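Local coordinates for spindle pole body-associated protein VIK1 (Saccharomyces cerevisiae, PDB 2O0A) that recruits the minus-end-directed motor Kar3 to microtubules and, as its partner in a heterodimer, cross-links antiparallel microtubules, at residues N95-S100 against T262-L267; D143-Y148 against K170-E175. One frame throughout, in Å; residues are numbered along the deposited sequence.

Overall arrangement
Contact 1 and contact 2 both belong to the large mixed sheet of a kinesin-like motor domain that lacks a nucleotide-binding site. Contact 1 (95-100 with 262-267) lies close to the centre of the chain and pairs two parallel strands, with nearly all touching residues buried. Contact 2 (143-148 with 170-175) lies about 22 Å away, centre to centre, at the more exposed margin of the same sheet, where a turn meets the lead-in to strand 172-174. Contact 1 combines backbone bonds, aromatic packing and the Asn95 amide; contact 2 has one carboxylate, a water and a few aliphatic groups. In each, a side chain bonds to backbone N. Both segments of contact 2 fall between those of contact 1 in sequence.

Contact 1: residues N95-S100 against T262-L267; sequences NLISLS and TKSFFL
Asn95 meets the start of 262-267 where two parallel strands of the kinesin-fold central sheet come together. Its CG sits between the backbone N and carbonyl carbon (chi1 71°), which turns the amide toward Thr262-Phe265. Asn95 ND2 donates to Thr262 OG1 and, close to the amide plane, to Ser264 OG, both at 2.9 Å, while Asn95 OD1 accepts from Phe265 N at 3.2 Å, the donor lying above the carbonyl plane. Thr262 OG1 is also bonded to Leu258 O, tying this amide to the end of helix 250-261. Replacing Asn95 with an alanine would probably deprive Phe265 N of this acceptor and let the Ser264 hydroxyl turn away. Leu96 lies alongside Phe265, Leu96 CD1 3.5 Å from Phe265 CD2, while Tyr29 stacks on that ring and Tyr80 meets it edge-to-face. Ile97 takes up the regular pairing through N to Phe265 O and O to Leu267 N. On the other face Ile97 CD1 makes an off-centre CH-pi contact with the Phe266 ring, 4.2 Å from the centroid, while Leu99 CD1 approaches the edge of that ring. Further along, Leu99 N sits almost on the line of the Leu267 C=O bond, 2.8 Å from Leu267 O.

Contact 2: residues D143-Y148 against K170-E175; sequences DMLLDY and KLVIIE
An Asx turn within a type I beta turn, Asp143 to Leu146, brings the chain leaving strand 141-143 against the residues that lead into strand 172-174. The Asp143 carboxylate serves both sides. Its CG is anti to the backbone N (chi1 -171°), which directs the group toward Lys170, and Asp143 OD2 accepts from Lys170 N on its syn side at 2.8 Å in an almost straight bond, 177° at the hydrogen. Asp143 OD1 turns back to its own segment and accepts from Leu145 N at 3.1 Å, on the anti side and tilted 28° from the carboxylate plane. The turn is closed by Leu146 N bonding to Asp143 O. A water bridges Asp143 OD1 and Lys170 O (2.9 and 2.6 Å), so Lys170 is tied to the carboxylate directly through its N and, through the water, by its O. Held by several bonds, the carboxylate is probably restricted in its rotation. Beside this polar link, Leu145 reaches across with CD1 3.8 Å from Val172 CG2, and its CB rests against Lys170 CG. Leu146 CD2 approaches Lys170 CB at 4.0 Å; Lys170 takes part through CB and CG, and the rest of its chain bends off from the contact. Leu145 also touches Pro182; strand 126-136 pairs antiparallel with both 141-143 and 172-174, Met144 bonding through its backbone to Phe132 and Val172 to Leu130.

Contact 1: residues N95-S100 against T262-L267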
loop_
_atom_site.group_PDB
_atom_site.type_symbol
_atom_site.label_atom_id
_atom_site.label_comp_id
_atom_site.label_asym_id
_atom_site.label_seq_id
_atom_site.Cartn_x
_atom_site.Cartn_y
_atom_site.Cartn_z
ATOM N N ASN A 95 1.832 7.281 0.069
ATOM C CA ASN A 95 0.990 6.196 0.556
ATOM C C ASN A 95 1.274 4.868 -0.101
ATOM O O ASN A 95 1.967 4.782 -1.126
ATOM C CB ASN A 95 -0.503 6.567 0.448
ATOM C CG ASN A 95 -1.012 6.597 -0.976
ATOM O OD1 ASN A 95 -0.947 5.602 -1.705
ATOM N ND2 ASN A 95 -1.565 7.747 -1.384
ATOM N N LEU A 96 0.749 3.826 0.546
ATOM C CA LEU A 96 0.651 2.496 -0.026
ATOM C C LEU A 96 -0.778 2.053 0.225
ATOM O O LEU A 96 -1.205 1.928 1.370
ATOM C CB LEU A 96 1.658 1.555 0.653
ATOM C CG LEU A 96 1.569 0.065 0.324
ATOM C CD1 LEU A 96 1.620 -0.170 -1.179
ATOM C CD2 LEU A 96 2.658 -0.749 1.053
ATOM N N ILE A 97 -1.535 1.870 -0.855
ATOM C CA ILE A 97 -2.941 1.477 -0.755
ATOM C C ILE A 97 -3.039 0.025 -1.207
ATOM O O ILE A 97 -2.858 -0.266 -2.391
ATOM C CB ILE A 97 -3.843 2.409 -1.597
ATOM C CG1 ILE A 97 -3.762 3.824 -1.023
ATOM C CG2 ILE A 97 -5.315 1.889 -1.593
ATOM C CD1 ILE A 97 -4.315 4.918 -1.930
ATOM N N SER A 98 -3.284 -0.869 -0.240
ATOM C CA SER A 98 -3.234 -2.303 -0.473
ATOM C C SER A 98 -4.646 -2.895 -0.494
ATOM O O SER A 98 -5.389 -2.743 0.476
ATOM C CB SER A 98 -2.368 -2.981 0.593
ATOM O OG SER A 98 -2.297 -4.386 0.360
ATOM N N LEU A 99 -4.990 -3.538 -1.613
ATOM C CA LEU A 99 -6.280 -4.220 -1.785
ATOM C C LEU A 99 -6.069 -5.716 -1.687
ATOM O O LEU A 99 -5.206 -6.291 -2.372
ATOM C CB LEU A 99 -6.864 -3.880 -3.165
ATOM C CG LEU A 99 -7.557 -2.525 -3.340
ATOM C CD1 LEU A 99 -6.641 -1.356 -3.089
ATOM C CD2 LEU A 99 -8.178 -2.411 -4.728
ATOM N N SER A 100 -6.863 -6.346 -0.832
ATOM C CA SER A 100 -6.757 -7.784 -0.564
ATOM C C SER A 100 -8.160 -8.309 -0.383
ATOM O O SER A 100 -9.050 -7.551 -0.024
ATOM C CB SER A 100 -5.981 -8.023 0.717
ATOM O OG SER A 100 -4.591 -7.687 0.568
ATOM N N THR A 262 -1.300 13.273 -1.887
ATOM C CA THR A 262 -0.085 12.509 -1.572
ATOM C C THR A 262 0.307 11.681 -2.787
ATOM O O THR A 262 -0.517 11.479 -3.693
ATOM C CB THR A 262 -0.247 11.590 -0.301
ATOM O OG1 THR A 262 -1.163 10.523 -0.579
ATOM C CG2 THR A 262 -0.777 12.363 0.886
ATOM N N LYS A 263 1.561 11.228 -2.824
ATOM C CA LYS A 263 2.007 10.295 -3.846
ATOM C C LYS A 263 1.411 8.937 -3.510
ATOM O O LYS A 263 1.408 8.543 -2.353
ATOM C CB LYS A 263 3.530 10.158 -3.869
ATOM C CG LYS A 263 4.299 11.422 -4.216
ATOM C CD LYS A 263 4.189 11.734 -5.690
ATOM C CE LYS A 263 5.142 10.909 -6.530
ATOM N NZ LYS A 263 5.009 11.268 -7.985
ATOM N N SER A 264 0.921 8.240 -4.533
ATOM C CA SER A 264 0.232 6.950 -4.337
ATOM C C SER A 264 0.932 5.737 -4.940
ATOM O O SER A 264 1.636 5.805 -5.952
ATOM C CB SER A 264 -1.204 6.993 -4.898
ATOM O OG SER A 264 -2.004 7.981 -4.277
ATOM N N PHE A 265 0.692 4.596 -4.307
ATOM C CA PHE A 265 1.164 3.318 -4.817
ATOM C C PHE A 265 0.049 2.326 -4.530
ATOM O O PHE A 265 -0.190 1.984 -3.364
ATOM C CB PHE A 265 2.442 2.935 -4.049
ATOM C CG PHE A 265 3.171 1.700 -4.556
ATOM C CD1 PHE A 265 4.495 1.811 -5.000
ATOM C CD2 PHE A 265 2.592 0.416 -4.493
ATOM C CE1 PHE A 265 5.229 0.686 -5.414
ATOM C CE2 PHE A 265 3.315 -0.710 -4.923
ATOM C CZ PHE A 265 4.639 -0.572 -5.378
ATOM N N PHE A 266 -0.641 1.860 -5.574
ATOM C CA PHE A 266 -1.691 0.854 -5.375
ATOM C C PHE A 266 -1.099 -0.534 -5.514
ATOM O O PHE A 266 -0.365 -0.815 -6.460
ATOM C CB PHE A 266 -2.826 1.052 -6.387
ATOM C CG PHE A 266 -3.697 2.242 -6.092
ATOM C CD1 PHE A 266 -4.882 2.087 -5.370
ATOM C CD2 PHE A 266 -3.323 3.528 -6.506
ATOM C CE1 PHE A 266 -5.696 3.204 -5.096
ATOM C CE2 PHE A 266 -4.140 4.642 -6.224
ATOM C CZ PHE A 266 -5.316 4.473 -5.527
ATOM N N LEU A 267 -1.445 -1.399 -4.567
ATOM C CA LEU A 267 -0.979 -2.769 -4.540
ATOM C C LEU A 267 -2.204 -3.686 -4.545
ATOM O O LEU A 267 -3.031 -3.623 -3.634
ATOM C CB LEU A 267 -0.123 -3.021 -3.287
ATOM C CG LEU A 267 0.452 -4.434 -3.192
ATOM C CD1 LEU A 267 1.402 -4.752 -4.355
ATOM C CD2 LEU A 267 1.157 -4.658 -1.832
#

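Contact 2: residues D143-Y148 against K170-E175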
loop_
_atom_site.group_PDB
_atom_site.type_symbol
_atom_site.label_atom_id
_atom_site.label_comp_id
_atom_site.label_asym_id
_atom_site.label_seq_id
_atom_site.Cartn_x
_atom_site.Cartn_y
_atom_site.Cartn_z
ATOM N N ASP A 143 -9.554 2.236 17.556
ATOM C CA ASP A 143 -8.127 2.537 17.699
ATOM C C ASP A 143 -7.412 1.209 17.861
ATOM O O ASP A 143 -7.525 0.548 18.894
ATOM C CB ASP A 143 -7.900 3.438 18.912
ATOM C CG ASP A 143 -6.481 3.966 19.000
ATOM O OD1 ASP A 143 -5.558 3.304 18.473
ATOM O OD2 ASP A 143 -6.300 5.038 19.592
ATOM N N MET A 144 -6.683 0.796 16.822
ATOM C CA MET A 144 -6.063 -0.538 16.823
ATOM C C MET A 144 -4.862 -0.666 17.758
ATOM O O MET A 144 -4.357 -1.782 17.984
ATOM C CB MET A 144 -5.697 -0.958 15.395
ATOM C CG MET A 144 -6.869 -0.982 14.431
ATOM S SD MET A 144 -8.152 -2.130 14.955
ATOM C CE MET A 144 -7.227 -3.670 14.941
ATOM N N LEU A 145 -4.423 0.450 18.333
ATOM C CA LEU A 145 -3.319 0.423 19.289
ATOM C C LEU A 145 -3.805 0.359 20.739
ATOM O O LEU A 145 -2.993 0.353 21.673
ATOM C CB LEU A 145 -2.349 1.587 19.066
ATOM C CG LEU A 145 -1.668 1.641 17.691
ATOM C CD1 LEU A 145 -0.593 2.702 17.670
ATOM C CD2 LEU A 145 -1.113 0.265 17.232
ATOM N N LEU A 146 -5.130 0.305 20.899
ATOM C CA LEU A 146 -5.775 0.133 22.201
ATOM C C LEU A 146 -6.721 -1.070 22.188
ATOM O O LEU A 146 -6.861 -1.754 21.171
ATOM C CB LEU A 146 -6.534 1.412 22.593
ATOM C CG LEU A 146 -5.760 2.739 22.610
ATOM C CD1 LEU A 146 -6.666 3.917 22.932
ATOM C CD2 LEU A 146 -4.578 2.703 23.564
ATOM N N ASP A 147 -7.370 -1.336 23.322
ATOM C CA ASP A 147 -8.392 -2.379 23.394
ATOM C C ASP A 147 -9.717 -1.940 22.760
ATOM O O ASP A 147 -10.015 -0.743 22.674
ATOM C CB ASP A 147 -8.609 -2.824 24.844
ATOM C CG ASP A 147 -7.402 -3.554 25.418
ATOM O OD1 ASP A 147 -6.265 -3.044 25.284
ATOM O OD2 ASP A 147 -7.593 -4.634 26.016
ATOM N N TYR A 148 -10.489 -2.926 22.308
ATOM C CA TYR A 148 -11.789 -2.721 21.662
ATOM C C TYR A 148 -12.728 -1.764 22.408
ATOM O O TYR A 148 -13.049 -1.969 23.583
ATOM C CB TYR A 148 -12.464 -4.082 21.437
ATOM C CG TYR A 148 -13.926 -4.016 21.036
ATOM C CD1 TYR A 148 -14.304 -3.563 19.773
ATOM C CD2 TYR A 148 -14.929 -4.422 21.918
ATOM C CE1 TYR A 148 -15.644 -3.503 19.400
ATOM C CE2 TYR A 148 -16.272 -4.367 21.555
ATOM C CZ TYR A 148 -16.621 -3.908 20.294
ATOM O OH TYR A 148 -17.945 -3.852 19.929
ATOM N N LYS A 170 -4.174 6.812 19.437
ATOM C CA LYS A 170 -2.914 6.522 20.106
ATOM C C LYS A 170 -1.740 6.544 19.134
ATOM O O LYS A 170 -1.781 5.900 18.076
ATOM C CB LYS A 170 -2.996 5.157 20.774
ATOM C CG LYS A 170 -1.721 4.723 21.481
ATOM C CD LYS A 170 -1.390 5.608 22.669
ATOM C CE LYS A 170 -0.028 5.238 23.249
ATOM N NZ LYS A 170 0.067 3.779 23.563
ATOM N N LEU A 171 -0.697 7.275 19.517
ATOM C CA LEU A 171 0.535 7.370 18.736
ATOM C C LEU A 171 1.690 6.750 19.509
ATOM O O LEU A 171 1.885 7.024 20.699
ATOM C CB LEU A 171 0.845 8.833 18.404
ATOM C CG LEU A 171 2.084 9.094 17.532
ATOM C CD1 LEU A 171 1.909 10.297 16.637
ATOM C CD2 LEU A 171 3.355 9.226 18.361
ATOM N N VAL A 172 2.455 5.910 18.821
ATOM C CA VAL A 172 3.615 5.253 19.414
ATOM C C VAL A 172 4.871 5.670 18.663
ATOM O O VAL A 172 4.887 5.740 17.433
ATOM C CB VAL A 172 3.478 3.722 19.375
ATOM C CG1 VAL A 172 4.720 3.049 19.939
ATOM C CG2 VAL A 172 2.221 3.266 20.147
ATOM N N ILE A 173 5.930 5.955 19.415
ATOM C CA ILE A 173 7.245 6.149 18.826
ATOM C C ILE A 173 7.945 4.791 18.767
ATOM O O ILE A 173 8.116 4.136 19.791
ATOM C CB ILE A 173 8.060 7.163 19.635
ATOM C CG1 ILE A 173 7.356 8.521 19.592
ATOM C CG2 ILE A 173 9.470 7.241 19.061
ATOM C CD1 ILE A 173 7.976 9.588 20.474
ATOM N N ILE A 174 8.314 4.355 17.559
ATOM C CA ILE A 174 8.901 3.033 17.374
ATOM C C ILE A 174 10.434 3.060 17.496
ATOM O O ILE A 174 11.101 3.732 16.728
ATOM C CB ILE A 174 8.537 2.444 15.983
ATOM C CG1 ILE A 174 7.030 2.435 15.779
ATOM C CG2 ILE A 174 9.141 1.033 15.819
ATOM C CD1 ILE A 174 6.617 1.770 14.480
ATOM N N GLU A 175 10.972 2.325 18.465
ATOM C CA GLU A 175 12.428 2.223 18.633
ATOM C C GLU A 175 12.946 0.927 18.013
ATOM O O GLU A 175 13.955 0.927 17.306
ATOM C CB GLU A 175 12.809 2.259 20.117
ATOM C CG GLU A 175 12.224 3.416 20.920
ATOM C CD GLU A 175 12.854 4.765 20.599
ATOM O OE1 GLU A 175 13.904 4.799 19.916
ATOM O OE2 GLU A 175 12.299 5.797 21.041
HETATM O O HOH W 1 -3.660 4.659 16.726
#